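Local coordinates for protein 3-deoxy-manno-octulosonate cytidylyltransferase (Escherichia coli, PDB 1H7E) that catalyses the transfer of a cytidylyl group from CTP to the eight-carbon sugar acid KDO, giving diphosphate and CMP-KDO, probably for lipopolysaccharide biosynthesis, at residues T124-I129 with I212-V217; W47-D52 with K65-R70; Y34-Q39 with P100-R105; S187-S192 with M206-N211. One frame throughout, in Å; residues are numbered along the deposited sequence.

Contacts 1 and 2 lie at the two ends of one mixed seven-stranded sheet, where the outermost strands 212-216 and 65-68 each pair with their inner neighbour; their centres are 28 Å apart, on opposite sides of the chain's centre. Contact 2 is nested along the chain inside the loop closed by contact 3, and contact 4 inside the loop closed by contact 1. Each nested contact touches its host: Tyr34 of contact 3 packs on Val48, and Met206 of contact 4 on Ile212. Contact 3, 18 Å from contact 1 between centres, also meets it through Arg103 and Val217. Contacts 1 and 2 thus close the two borders of the sheet, while 3 and 4 join helix ends and loops beside it.

Contact 1: residues T124-I129 with I212-V217; sequences TLCHAI and IRTFEV
Strand 212-216 forms one edge of the mixed seven-stranded sheet and pairs in parallel with strand 122-129, Thr124 lying beside Thr214, Leu125 beside Phe215 and Cys126 beside Glu216. Four backbone bonds set this register: Thr124 N to Arg213 O, Phe215 N to Thr124 O, Cys126 N to Phe215 O and Val217 N to Cys126 O. The last is the straightest, 164° at the hydrogen.

On the face carrying Thr124, Cys126 and Thr214, packing is close. Thr124 CG2 approaches Thr214 OG1 at 3.5 Å, the two side chains standing side by side and pointing the same way; OG1 of Thr124 instead bonds Ile175 O on strand 169-179. With its methyl anti to the backbone N, Thr214 lays CG2 alongside Cys126, 3.6 Å from Cys126 SG. Thr214 OG1 is buried here without a hydrogen-bonding partner.

Leu125 and Phe215 occupy the other face. Leu125 CD2 lies 4.0 Å from Phe215 CB, and the Leu125 side chain crosses that of Val217 at about a right angle, while Asp106 and Leu110 of helix 104-116 also touch the leucine. Thr124 O comes to the edge of the Phe215 ring, 3.7 Å from CD2.

Where direct pairing stops, a water bridges the strands: it accepts from Ala128 N at 2.8 Å and donates to Val217 O and Glu216 OE2. That carboxylate oxygen also forms a salt bridge with Arg168, so two partners restrain it. Parallel pairing of this kind, at the border of a mixed sheet, belongs to the GT-A-like fold of cytidylyltransferases.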
loop_
_atom_site.group_PDB
_atom_site.type_symbol
_atom_site.label_atom_id
_atom_site.label_comp_id
_atom_site.label_asym_id
_atom_site.label_seq_id
_atom_site.Cartn_x
_atom_site.Cartn_y
_atom_site.Cartn_z
ATOM N N THR A 124 -5.994 6.396 -12.385
ATOM C CA THR A 124 -6.790 7.312 -11.596
ATOM C C THR A 124 -5.933 8.547 -11.314
ATOM O O THR A 124 -4.789 8.627 -11.779
ATOM C CB THR A 124 -7.325 6.653 -10.297
ATOM O OG1 THR A 124 -8.273 7.528 -9.680
ATOM C CG2 THR A 124 -6.162 6.344 -9.299
ATOM N N LEU A 125 -6.502 9.510 -10.598
ATOM C CA LEU A 125 -5.812 10.768 -10.315
ATOM C C LEU A 125 -5.569 11.057 -8.836
ATOM O O LEU A 125 -6.228 10.500 -7.964
ATOM C CB LEU A 125 -6.620 11.936 -10.906
ATOM C CG LEU A 125 -6.865 11.939 -12.424
ATOM C CD1 LEU A 125 -7.795 13.090 -12.766
ATOM C CD2 LEU A 125 -5.544 12.030 -13.188
ATOM N N CYS A 126 -4.628 11.967 -8.581
ATOM C CA CYS A 126 -4.308 12.392 -7.224
ATOM C C CYS A 126 -3.679 13.796 -7.278
ATOM O O CYS A 126 -3.260 14.265 -8.347
ATOM C CB CYS A 126 -3.337 11.396 -6.565
ATOM S SG CYS A 126 -1.701 11.378 -7.257
ATOM N N HIS A 127 -3.709 14.506 -6.154
ATOM C CA HIS A 127 -3.058 15.824 -6.069
ATOM C C HIS A 127 -2.493 15.996 -4.653
ATOM O O HIS A 127 -2.948 15.331 -3.715
ATOM C CB HIS A 127 -3.975 16.995 -6.478
ATOM C CG HIS A 127 -5.109 17.274 -5.534
ATOM N ND1 HIS A 127 -4.941 17.930 -4.334
ATOM C CD2 HIS A 127 -6.438 17.037 -5.643
ATOM C CE1 HIS A 127 -6.114 18.080 -3.744
ATOM N NE2 HIS A 127 -7.041 17.546 -4.518
ATOM N N ALA A 128 -1.449 16.810 -4.524
ATOM C CA ALA A 128 -0.811 17.046 -3.224
ATOM C C ALA A 128 -1.705 17.772 -2.230
ATOM O O ALA A 128 -2.508 18.628 -2.610
ATOM C CB ALA A 128 0.489 17.823 -3.413
ATOM N N ILE A 129 -1.637 17.352 -0.967
ATOM C CA ILE A 129 -2.385 17.990 0.105
ATOM C C ILE A 129 -1.441 18.138 1.309
ATOM O O ILE A 129 -0.413 17.477 1.380
ATOM C CB ILE A 129 -3.666 17.210 0.538
ATOM C CG1 ILE A 129 -3.335 15.753 0.847
ATOM C CG2 ILE A 129 -4.744 17.281 -0.568
ATOM C CD1 ILE A 129 -4.427 15.022 1.568
ATOM N N ILE A 212 -3.030 -0.251 -10.455
ATOM C CA ILE A 212 -3.721 1.012 -10.640
ATOM C C ILE A 212 -2.651 2.102 -10.658
ATOM O O ILE A 212 -1.952 2.296 -9.655
ATOM C CB ILE A 212 -4.711 1.294 -9.498
ATOM C CG1 ILE A 212 -5.756 0.182 -9.381
ATOM C CG2 ILE A 212 -5.359 2.674 -9.690
ATOM C CD1 ILE A 212 -6.677 0.370 -8.153
ATOM N N ARG A 213 -2.454 2.743 -11.812
ATOM C CA ARG A 213 -1.479 3.820 -11.908
ATOM C C ARG A 213 -2.187 5.113 -11.538
ATOM O O ARG A 213 -3.287 5.383 -12.002
ATOM C CB ARG A 213 -0.842 3.892 -13.290
ATOM C CG ARG A 213 0.271 4.941 -13.365
ATOM C CD ARG A 213 1.280 4.626 -14.467
ATOM N NE ARG A 213 1.935 3.338 -14.238
ATOM C CZ ARG A 213 2.260 2.468 -15.188
ATOM N NH1 ARG A 213 2.005 2.740 -16.472
ATOM N NH2 ARG A 213 2.792 1.296 -14.845
ATOM N N THR A 214 -1.545 5.921 -10.700
ATOM C CA THR A 214 -2.147 7.146 -10.187
ATOM C C THR A 214 -1.359 8.378 -10.587
ATOM O O THR A 214 -0.321 8.646 -9.975
ATOM C CB THR A 214 -2.250 7.061 -8.610
ATOM O OG1 THR A 214 -2.854 5.819 -8.238
ATOM C CG2 THR A 214 -3.134 8.146 -8.048
ATOM N N PHE A 215 -1.896 9.142 -11.550
ATOM C CA PHE A 215 -1.294 10.380 -12.079
ATOM C C PHE A 215 -1.559 11.639 -11.260
ATOM O O PHE A 215 -2.700 11.966 -10.933
ATOM C CB PHE A 215 -1.758 10.649 -13.513
ATOM C CG PHE A 215 -1.459 9.532 -14.455
ATOM C CD1 PHE A 215 -0.246 9.480 -15.126
ATOM C CD2 PHE A 215 -2.382 8.513 -14.647
ATOM C CE1 PHE A 215 0.049 8.427 -15.975
ATOM C CE2 PHE A 215 -2.095 7.453 -15.496
ATOM C CZ PHE A 215 -0.876 7.408 -16.161
ATOM N N GLU A 216 -0.497 12.396 -11.009
ATOM C CA GLU A 216 -0.612 13.616 -10.226
ATOM C C GLU A 216 -1.010 14.856 -11.040
ATOM O O GLU A 216 -0.434 15.117 -12.091
ATOM C CB GLU A 216 0.709 13.872 -9.480
ATOM C CG GLU A 216 0.586 14.986 -8.470
ATOM C CD GLU A 216 1.861 15.268 -7.710
ATOM O OE1 GLU A 216 2.746 14.400 -7.612
ATOM O OE2 GLU A 216 1.960 16.385 -7.191
ATOM N N VAL A 217 -2.005 15.601 -10.551
ATOM C CA VAL A 217 -2.462 16.843 -11.189
ATOM C C VAL A 217 -2.510 17.943 -10.123
ATOM O O VAL A 217 -2.222 17.676 -8.955
ATOM C CB VAL A 217 -3.861 16.688 -11.846
ATOM C CG1 VAL A 217 -3.797 15.649 -12.954
ATOM C CG2 VAL A 217 -4.927 16.346 -10.807
HETATM O O HOH W 1 -0.351 17.932 -6.823
#

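Contact 2: residues W47-D52 with K65-R70; sequences WVATDD and KAIMTR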
loop_
_atom_site.group_PDB
_atom_site.type_symbol
_atom_site.label_atom_id
_atom_site.label_comp_id
_atom_site.label_asym_id
_atom_site.label_seq_id
_atom_site.Cartn_x
_atom_site.Cartn_y
_atom_site.Cartn_z
ATOM N N TRP A 47 -21.791 9.517 -22.016
ATOM C CA TRP A 47 -23.056 8.972 -21.517
ATOM C C TRP A 47 -23.317 9.226 -20.043
ATOM O O TRP A 47 -22.398 9.186 -19.238
ATOM C CB TRP A 47 -23.045 7.456 -21.669
ATOM C CG TRP A 47 -23.076 6.983 -23.063
ATOM C CD1 TRP A 47 -22.013 6.837 -23.920
ATOM C CD2 TRP A 47 -24.231 6.531 -23.770
ATOM N NE1 TRP A 47 -22.444 6.309 -25.115
ATOM C CE2 TRP A 47 -23.801 6.113 -25.048
ATOM C CE3 TRP A 47 -25.592 6.430 -23.437
ATOM C CZ2 TRP A 47 -24.688 5.602 -26.005
ATOM C CZ3 TRP A 47 -26.468 5.925 -24.382
ATOM C CH2 TRP A 47 -26.010 5.517 -25.650
ATOM N N VAL A 48 -24.586 9.382 -19.683
ATOM C CA VAL A 48 -24.995 9.550 -18.291
ATOM C C VAL A 48 -25.702 8.237 -17.944
ATOM O O VAL A 48 -26.625 7.814 -18.656
ATOM C CB VAL A 48 -25.981 10.724 -18.095
ATOM C CG1 VAL A 48 -26.493 10.748 -16.670
ATOM C CG2 VAL A 48 -25.313 12.044 -18.427
ATOM N N ALA A 49 -25.217 7.558 -16.907
ATOM C CA ALA A 49 -25.776 6.283 -16.473
ATOM C C ALA A 49 -26.629 6.580 -15.250
ATOM O O ALA A 49 -26.131 7.092 -14.244
ATOM C CB ALA A 49 -24.657 5.301 -16.131
ATOM N N THR A 50 -27.924 6.297 -15.342
ATOM C CA THR A 50 -28.809 6.590 -14.237
ATOM C C THR A 50 -29.806 5.488 -13.977
ATOM O O THR A 50 -29.973 4.581 -14.793
ATOM C CB THR A 50 -29.560 7.914 -14.477
ATOM O OG1 THR A 50 -30.306 8.264 -13.309
ATOM C CG2 THR A 50 -30.511 7.793 -15.639
ATOM N N ASP A 51 -30.420 5.548 -12.799
ATOM C CA ASP A 51 -31.433 4.579 -12.390
ATOM C C ASP A 51 -32.779 5.281 -12.146
ATOM O O ASP A 51 -33.756 4.641 -11.741
ATOM C CB ASP A 51 -30.988 3.800 -11.130
ATOM C CG ASP A 51 -30.705 4.701 -9.917
ATOM O OD1 ASP A 51 -30.716 5.943 -10.043
ATOM O OD2 ASP A 51 -30.460 4.148 -8.818
ATOM N N ASP A 52 -32.830 6.579 -12.461
ATOM C CA ASP A 52 -34.024 7.391 -12.255
ATOM C C ASP A 52 -34.499 8.103 -13.530
ATOM O O ASP A 52 -33.724 8.818 -14.165
ATOM C CB ASP A 52 -33.741 8.414 -11.145
ATOM C CG ASP A 52 -34.995 9.104 -10.654
ATOM O OD1 ASP A 52 -35.373 10.116 -11.266
ATOM O OD2 ASP A 52 -35.600 8.633 -9.662
ATOM N N LYS A 65 -26.845 12.000 -23.964
ATOM C CA LYS A 65 -27.188 10.577 -24.007
ATOM C C LYS A 65 -27.280 9.993 -22.600
ATOM O O LYS A 65 -26.380 10.175 -21.774
ATOM C CB LYS A 65 -26.149 9.800 -24.804
ATOM C CG LYS A 65 -25.901 10.330 -26.200
ATOM C CD LYS A 65 -24.818 9.514 -26.885
ATOM C CE LYS A 65 -24.577 9.994 -28.298
ATOM N NZ LYS A 65 -23.699 9.037 -29.030
ATOM N N ALA A 66 -28.398 9.332 -22.317
ATOM C CA ALA A 66 -28.628 8.696 -21.025
ATOM C C ALA A 66 -28.910 7.211 -21.262
ATOM O O ALA A 66 -29.378 6.820 -22.336
ATOM C CB ALA A 66 -29.813 9.354 -20.301
ATOM N N ILE A 67 -28.550 6.379 -20.291
ATOM C CA ILE A 67 -28.795 4.947 -20.375
ATOM C C ILE A 67 -29.280 4.534 -18.998
ATOM O O ILE A 67 -28.687 4.910 -17.983
ATOM C CB ILE A 67 -27.532 4.157 -20.806
ATOM C CG1 ILE A 67 -27.810 2.652 -20.769
ATOM C CG2 ILE A 67 -26.337 4.533 -19.934
ATOM C CD1 ILE A 67 -26.781 1.834 -21.471
ATOM N N MET A 68 -30.444 3.892 -18.962
ATOM C CA MET A 68 -31.025 3.434 -17.717
ATOM C C MET A 68 -30.306 2.170 -17.280
ATOM O O MET A 68 -29.992 1.292 -18.093
ATOM C CB MET A 68 -32.516 3.162 -17.884
ATOM C CG MET A 68 -33.377 4.409 -17.941
ATOM S SD MET A 68 -33.581 5.208 -16.337
ATOM C CE MET A 68 -34.678 4.055 -15.480
ATOM N N THR A 69 -30.033 2.099 -15.985
ATOM C CA THR A 69 -29.327 0.965 -15.410
ATOM C C THR A 69 -30.140 0.480 -14.220
ATOM O O THR A 69 -31.112 1.119 -13.842
ATOM C CB THR A 69 -27.891 1.381 -14.956
ATOM O OG1 THR A 69 -27.971 2.484 -14.042
ATOM C CG2 THR A 69 -27.040 1.804 -16.153
ATOM N N ARG A 70 -29.780 -0.667 -13.660
ATOM C CA ARG A 70 -30.501 -1.188 -12.503
ATOM C C ARG A 70 -30.282 -0.321 -11.261
ATOM O O ARG A 70 -29.251 0.346 -11.128
ATOM C CB ARG A 70 -30.085 -2.629 -12.217
ATOM C CG ARG A 70 -30.496 -3.584 -13.317
ATOM C CD ARG A 70 -30.360 -5.022 -12.875
ATOM N NE ARG A 70 -28.974 -5.360 -12.580
ATOM C CZ ARG A 70 -28.088 -5.756 -13.491
ATOM N NH1 ARG A 70 -28.440 -5.867 -14.770
ATOM N NH2 ARG A 70 -26.847 -6.051 -13.124
#
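An indole lying against a lysine's aliphatic chain is the striking feature here: Lys65 CB sits over one face of Trp47, 3.9 Å from the centroid of the six-membered ring and 20° off its normal, a CH-pi contact. Lys65 continues extended beyond CG, which places CD 4.0 Å from Trp47 CE2. Ala66 O meets the same ring at its edge, in plane. The strands belong to a parallel beta-alpha-beta unit, in which helix 53-61 connects strand 45-50 to strand 65-68, at one border of the central sheet. Val48 N to Lys65 O, Ile67 N to Val48 O and Thr50 N to Ile67 O join them, the third bond being 170° at the hydrogen. Val48 and Ala66 face Val59 of the crossover helix, whereas Ala49 and Ile67 turn to the opposite face, toward helix 76-86.

At the C-terminal ends of the strands, Met68 bends at chi2 and chi3, which carries SD to 4.1 Å from Thr50 CG2. Thr50 OG1 accepts from Asp52 N in an ST turn and is also bonded to Ala9 O. Thr50 O takes two donors from one residue: Thr69 N at 2.8 Å and, weakly, Thr69 OG1 at 3.0 Å.

Contact 3: residues Y34-Q39 with P100-R105; sequences YERALQ and PMIRPR
Arg36 and the 100-102 loop make the dense part of this contact. The guanidinium reaches Ile102 O through NH1, a 3.0 Å bond with the oxygen in the guanidinium plane; seen from the acceptor, the nitrogen stands 39° out of the carbonyl plane. Pro100 O approaches differently, over one guanidinium face, and its 3.0 Å separation from Arg36 NE has too poor an angle for a hydrogen bond. A bend at chi2 (143°) sets CD and the guanidinium beside Pro100 O and Ile102 O. Nearer the backbone, CB of Arg36 packs 3.9 Å from Ile102 CG2. A water extends the grip by accepting from Arg36 NH1 and donating to Met101 O, so this nitrogen serves two acceptors.

The other half is looser and more exposed. Pro104 CG rests 3.6 Å from Arg36 O, and the extended side chain of Gln39 crosses the proline at a slant, with OE1 3.8 Å from Pro104 CG. Farther out, Arg105 NH1 comes only to 4.0 Å from Gln39 O; its salt bridge is to Glu108 in its own helix.

The contact therefore joins the C-terminal end of helix 29-38 to the start of helix 104-116. Helix 227-243 covers the dense side, Met237 touching both Arg36 and Pro100, while on another side of helix 29-38, Tyr34 and Ala37 pack on strand 45-50.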
loop_
_atom_site.group_PDB
_atom_site.type_symbol
_atom_site.label_atom_id
_atom_site.label_comp_id
_atom_site.label_asym_id
_atom_site.label_seq_id
_atom_site.Cartn_x
_atom_site.Cartn_y
_atom_site.Cartn_z
ATOM N N TYR A 34 -21.573 17.234 -17.950
ATOM C CA TYR A 34 -21.721 16.761 -19.321
ATOM C C TYR A 34 -20.998 17.702 -20.276
ATOM O O TYR A 34 -20.231 17.253 -21.128
ATOM C CB TYR A 34 -23.216 16.649 -19.697
ATOM C CG TYR A 34 -23.475 15.785 -20.929
ATOM C CD1 TYR A 34 -23.344 16.305 -22.219
ATOM C CD2 TYR A 34 -23.801 14.437 -20.798
ATOM C CE1 TYR A 34 -23.519 15.496 -23.349
ATOM C CE2 TYR A 34 -23.981 13.624 -21.919
ATOM C CZ TYR A 34 -23.835 14.159 -23.185
ATOM O OH TYR A 34 -23.981 13.327 -24.270
ATOM N N GLU A 35 -21.231 19.005 -20.115
ATOM C CA GLU A 35 -20.593 20.000 -20.974
ATOM C C GLU A 35 -19.071 19.974 -20.876
ATOM O O GLU A 35 -18.391 20.098 -21.892
ATOM C CB GLU A 35 -21.132 21.396 -20.687
ATOM C CG GLU A 35 -22.618 21.539 -20.987
ATOM C CD GLU A 35 -23.113 22.970 -20.867
ATOM O OE1 GLU A 35 -22.282 23.887 -20.717
ATOM O OE2 GLU A 35 -24.337 23.185 -20.935
ATOM N N ARG A 36 -18.522 19.795 -19.673
ATOM C CA ARG A 36 -17.058 19.707 -19.544
ATOM C C ARG A 36 -16.523 18.415 -20.148
ATOM O O ARG A 36 -15.478 18.415 -20.786
ATOM C CB ARG A 36 -16.617 19.861 -18.093
ATOM C CG ARG A 36 -16.529 21.310 -17.705
ATOM C CD ARG A 36 -16.978 21.527 -16.311
ATOM N NE ARG A 36 -17.106 22.951 -16.022
ATOM C CZ ARG A 36 -16.136 23.722 -15.534
ATOM N NH1 ARG A 36 -14.932 23.224 -15.264
ATOM N NH2 ARG A 36 -16.387 25.000 -15.293
ATOM N N ALA A 37 -17.277 17.325 -19.998
ATOM C CA ALA A 37 -16.887 16.027 -20.559
ATOM C C ALA A 37 -16.770 16.103 -22.085
ATOM O O ALA A 37 -15.877 15.484 -22.682
ATOM C CB ALA A 37 -17.899 14.956 -20.148
ATOM N N LEU A 38 -17.645 16.899 -22.710
ATOM C CA LEU A 38 -17.620 17.060 -24.164
ATOM C C LEU A 38 -16.359 17.738 -24.666
ATOM O O LEU A 38 -15.995 17.563 -25.826
ATOM C CB LEU A 38 -18.835 17.848 -24.653
ATOM C CG LEU A 38 -20.125 17.055 -24.681
ATOM C CD1 LEU A 38 -21.290 17.978 -24.968
ATOM C CD2 LEU A 38 -20.001 15.974 -25.721
ATOM N N GLN A 39 -15.702 18.503 -23.790
ATOM C CA GLN A 39 -14.483 19.222 -24.135
ATOM C C GLN A 39 -13.224 18.367 -24.072
ATOM O O GLN A 39 -12.140 18.847 -24.381
ATOM C CB GLN A 39 -14.320 20.437 -23.225
ATOM C CG GLN A 39 -15.491 21.417 -23.267
ATOM C CD GLN A 39 -15.352 22.551 -22.247
ATOM O OE1 GLN A 39 -14.240 22.952 -21.906
ATOM N NE2 GLN A 39 -16.482 23.065 -21.753
ATOM N N PRO A 100 -18.854 19.368 -10.693
ATOM C CA PRO A 100 -19.032 20.264 -11.847
ATOM C C PRO A 100 -17.799 21.057 -12.267
ATOM O O PRO A 100 -17.743 21.590 -13.372
ATOM C CB PRO A 100 -20.144 21.202 -11.369
ATOM C CG PRO A 100 -19.837 21.343 -9.901
ATOM C CD PRO A 100 -19.559 19.895 -9.507
ATOM N N MET A 101 -16.811 21.145 -11.386
ATOM C CA MET A 101 -15.618 21.926 -11.692
ATOM C C MET A 101 -14.444 21.134 -12.252
ATOM O O MET A 101 -13.313 21.624 -12.290
ATOM C CB MET A 101 -15.201 22.760 -10.481
ATOM C CG MET A 101 -16.273 23.777 -10.088
ATOM S SD MET A 101 -15.614 25.164 -9.183
ATOM C CE MET A 101 -14.506 25.891 -10.462
ATOM N N ILE A 102 -14.739 19.923 -12.717
ATOM C CA ILE A 102 -13.757 19.033 -13.317
ATOM C C ILE A 102 -13.026 19.758 -14.460
ATOM O O ILE A 102 -13.646 20.488 -15.229
ATOM C CB ILE A 102 -14.480 17.746 -13.862
ATOM C CG1 ILE A 102 -13.510 16.848 -14.618
ATOM C CG2 ILE A 102 -15.618 18.107 -14.814
ATOM C CD1 ILE A 102 -12.431 16.288 -13.749
ATOM N N ARG A 103 -11.703 19.626 -14.524
ATOM C CA ARG A 103 -10.929 20.244 -15.599
ATOM C C ARG A 103 -10.711 19.247 -16.731
ATOM O O ARG A 103 -10.109 18.203 -16.524
ATOM C CB ARG A 103 -9.549 20.702 -15.118
ATOM C CG ARG A 103 -9.543 21.892 -14.172
ATOM C CD ARG A 103 -8.098 22.318 -13.880
ATOM N NE ARG A 103 -7.366 21.265 -13.171
ATOM C CZ ARG A 103 -7.160 21.238 -11.855
ATOM N NH1 ARG A 103 -7.612 22.217 -11.072
ATOM N NH2 ARG A 103 -6.563 20.188 -11.316
ATOM N N PRO A 104 -11.190 19.563 -17.949
ATOM C CA PRO A 104 -11.030 18.679 -19.108
ATOM C C PRO A 104 -9.603 18.185 -19.327
ATOM O O PRO A 104 -9.393 17.034 -19.738
ATOM C CB PRO A 104 -11.490 19.567 -20.264
ATOM C CG PRO A 104 -12.621 20.326 -19.642
ATOM C CD PRO A 104 -12.063 20.709 -18.281
ATOM N N ARG A 105 -8.624 19.045 -19.051
ATOM C CA ARG A 105 -7.210 18.694 -19.228
ATOM C C ARG A 105 -6.769 17.544 -18.320
ATOM O O ARG A 105 -5.912 16.751 -18.694
ATOM C CB ARG A 105 -6.323 19.929 -18.995
ATOM C CG ARG A 105 -5.512 20.406 -20.232
ATOM C CD ARG A 105 -6.346 20.559 -21.542
ATOM N NE ARG A 105 -7.370 21.613 -21.499
ATOM C CZ ARG A 105 -8.504 21.602 -22.206
ATOM N NH1 ARG A 105 -8.781 20.594 -23.028
ATOM N NH2 ARG A 105 -9.386 22.585 -22.070
HETATM O O HOH W 2 -12.769 24.193 -13.559
#

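Contact 4: residues S187-S192 with M206-N211; sequences SQLPES and MNAGIN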
loop_
_atom_site.group_PDB
_atom_site.type_symbol
_atom_site.label_atom_id
_atom_site.label_comp_id
_atom_site.label_asym_id
_atom_site.label_seq_id
_atom_site.Cartn_x
_atom_site.Cartn_y
_atom_site.Cartn_z
ATOM N N SER A 187 -17.047 -8.660 -12.087
ATOM C CA SER A 187 -18.051 -9.297 -11.225
ATOM C C SER A 187 -17.629 -10.615 -10.575
ATOM O O SER A 187 -18.308 -11.098 -9.683
ATOM C CB SER A 187 -19.378 -9.478 -11.983
ATOM O OG SER A 187 -19.274 -10.511 -12.950
ATOM N N GLN A 188 -16.535 -11.205 -11.051
ATOM C CA GLN A 188 -16.013 -12.446 -10.491
ATOM C C GLN A 188 -15.030 -12.205 -9.313
ATOM O O GLN A 188 -14.634 -13.156 -8.640
ATOM C CB GLN A 188 -15.300 -13.275 -11.575
ATOM C CG GLN A 188 -16.192 -13.706 -12.760
ATOM C CD GLN A 188 -17.542 -14.291 -12.331
ATOM O OE1 GLN A 188 -17.628 -15.081 -11.386
ATOM N NE2 GLN A 188 -18.605 -13.897 -13.031
ATOM N N LEU A 189 -14.606 -10.958 -9.095
ATOM C CA LEU A 189 -13.673 -10.643 -8.010
ATOM C C LEU A 189 -14.382 -10.647 -6.661
ATOM O O LEU A 189 -15.482 -10.105 -6.498
ATOM C CB LEU A 189 -13.039 -9.271 -8.211
ATOM C CG LEU A 189 -12.265 -9.036 -9.498
ATOM C CD1 LEU A 189 -11.733 -7.620 -9.527
ATOM C CD2 LEU A 189 -11.161 -10.049 -9.592
ATOM N N PRO A 190 -13.778 -11.302 -5.671
ATOM C CA PRO A 190 -14.471 -11.286 -4.378
ATOM C C PRO A 190 -14.141 -9.983 -3.633
ATOM O O PRO A 190 -13.145 -9.320 -3.950
ATOM C CB PRO A 190 -13.870 -12.502 -3.662
ATOM C CG PRO A 190 -12.428 -12.540 -4.207
ATOM C CD PRO A 190 -12.600 -12.196 -5.673
ATOM N N GLU A 191 -15.021 -9.575 -2.720
ATOM C CA GLU A 191 -14.773 -8.404 -1.878
ATOM C C GLU A 191 -13.560 -8.774 -0.979
ATOM O O GLU A 191 -13.372 -9.936 -0.626
ATOM C CB GLU A 191 -15.983 -8.124 -0.987
ATOM C CG GLU A 191 -17.225 -7.720 -1.738
ATOM C CD GLU A 191 -18.356 -7.339 -0.811
ATOM O OE1 GLU A 191 -18.114 -6.595 0.168
ATOM O OE2 GLU A 191 -19.493 -7.785 -1.064
ATOM N N SER A 192 -12.713 -7.806 -0.673
ATOM C CA SER A 192 -11.547 -8.082 0.154
ATOM C C SER A 192 -11.755 -7.518 1.550
ATOM O O SER A 192 -12.607 -6.642 1.761
ATOM C CB SER A 192 -10.293 -7.469 -0.469
ATOM O OG SER A 192 -10.301 -6.046 -0.397
ATOM N N MET A 206 -6.992 -4.080 -6.061
ATOM C CA MET A 206 -5.667 -4.320 -5.521
ATOM C C MET A 206 -5.548 -5.695 -4.895
ATOM O O MET A 206 -4.501 -6.336 -4.995
ATOM C CB MET A 206 -5.305 -3.219 -4.538
ATOM C CG MET A 206 -5.284 -1.875 -5.215
ATOM S SD MET A 206 -4.547 -0.672 -4.152
ATOM C CE MET A 206 -2.811 -0.957 -4.584
ATOM N N ASN A 207 -6.639 -6.178 -4.303
ATOM C CA ASN A 207 -6.644 -7.510 -3.699
ATOM C C ASN A 207 -6.324 -8.584 -4.738
ATOM O O ASN A 207 -5.649 -9.580 -4.451
ATOM C CB ASN A 207 -8.015 -7.815 -3.087
ATOM C CG ASN A 207 -8.019 -9.120 -2.307
ATOM O OD1 ASN A 207 -7.175 -9.328 -1.433
ATOM N ND2 ASN A 207 -8.926 -10.030 -2.663
ATOM N N ALA A 208 -6.841 -8.372 -5.945
ATOM C CA ALA A 208 -6.671 -9.305 -7.058
ATOM C C ALA A 208 -5.385 -9.082 -7.858
ATOM O O ALA A 208 -5.170 -9.725 -8.879
ATOM C CB ALA A 208 -7.889 -9.222 -7.979
ATOM N N GLY A 209 -4.554 -8.145 -7.418
ATOM C CA GLY A 209 -3.296 -7.899 -8.109
ATOM C C GLY A 209 -3.409 -7.063 -9.374
ATOM O O GLY A 209 -2.519 -7.097 -10.227
ATOM N N ILE A 210 -4.503 -6.321 -9.515
ATOM C CA ILE A 210 -4.695 -5.478 -10.688
ATOM C C ILE A 210 -4.046 -4.123 -10.384
ATOM O O ILE A 210 -4.396 -3.448 -9.417
ATOM C CB ILE A 210 -6.187 -5.308 -11.005
ATOM C CG1 ILE A 210 -6.769 -6.653 -11.452
ATOM C CG2 ILE A 210 -6.388 -4.226 -12.080
ATOM C CD1 ILE A 210 -8.274 -6.732 -11.322
ATOM N N ASN A 211 -3.088 -3.745 -11.216
ATOM C CA ASN A 211 -2.365 -2.501 -11.033
ATOM C C ASN A 211 -3.167 -1.244 -11.328
ATOM O O ASN A 211 -3.897 -1.172 -12.313
ATOM C CB ASN A 211 -1.099 -2.500 -11.890
ATOM C CG ASN A 211 -0.247 -1.271 -11.656
ATOM O OD1 ASN A 211 0.105 -0.965 -10.518
ATOM N ND2 ASN A 211 0.057 -0.537 -12.731
HETATM O O HOH W 3 -10.687 -9.056 -4.908
#
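Ser192 CB sits over one face of the Asn207 amide, above CG at 3.4 Å, and lies 3.5 Å from Asn207 CB. The approach is to carbon, and Ser192 OG and Asn207 ND2 find their partners elsewhere. Asn207 holds CG anti to its own nitrogen (chi1 -173°), which turns a face of the amide to Ser192 CB, while ND2 reaches a water. That water accepts from Asn207 ND2 at 3.0 Å and donates to Pro190 O at 2.7 Å, linking two groups that stand 4.5 Å apart.

Ser192 is the N-cap of helix 193-198. Its OG sits between the backbone N and the carbonyl carbon (chi1 70°) and accepts from Glu195 N, so the residue that packs on Asn207 also caps the start of the next helix. On the opposing segment, helix 203-207 ends in a Schellman motif: Gly209 leaves helical geometry with positive phi (79°), and its N bonds Met206 O. The chain then runs on toward strand 212-216.

Leu189 supplies the apolar half by dividing its two methyls. CD2 points at Ala208 CB, 3.7 Å away, whereas CD1 meets Ile210 CD1 at 4.0 Å, and the two larger side chains lie at a slant to each other. Leu205 of helix 203-207 touches both Leu189 and Ile210. The helix end also faces the dimer partner, since the backbone of Asn207 is hydrogen-bonded to the second subunit and its O makes a weak bond to Thr146 OG1 of that subunit.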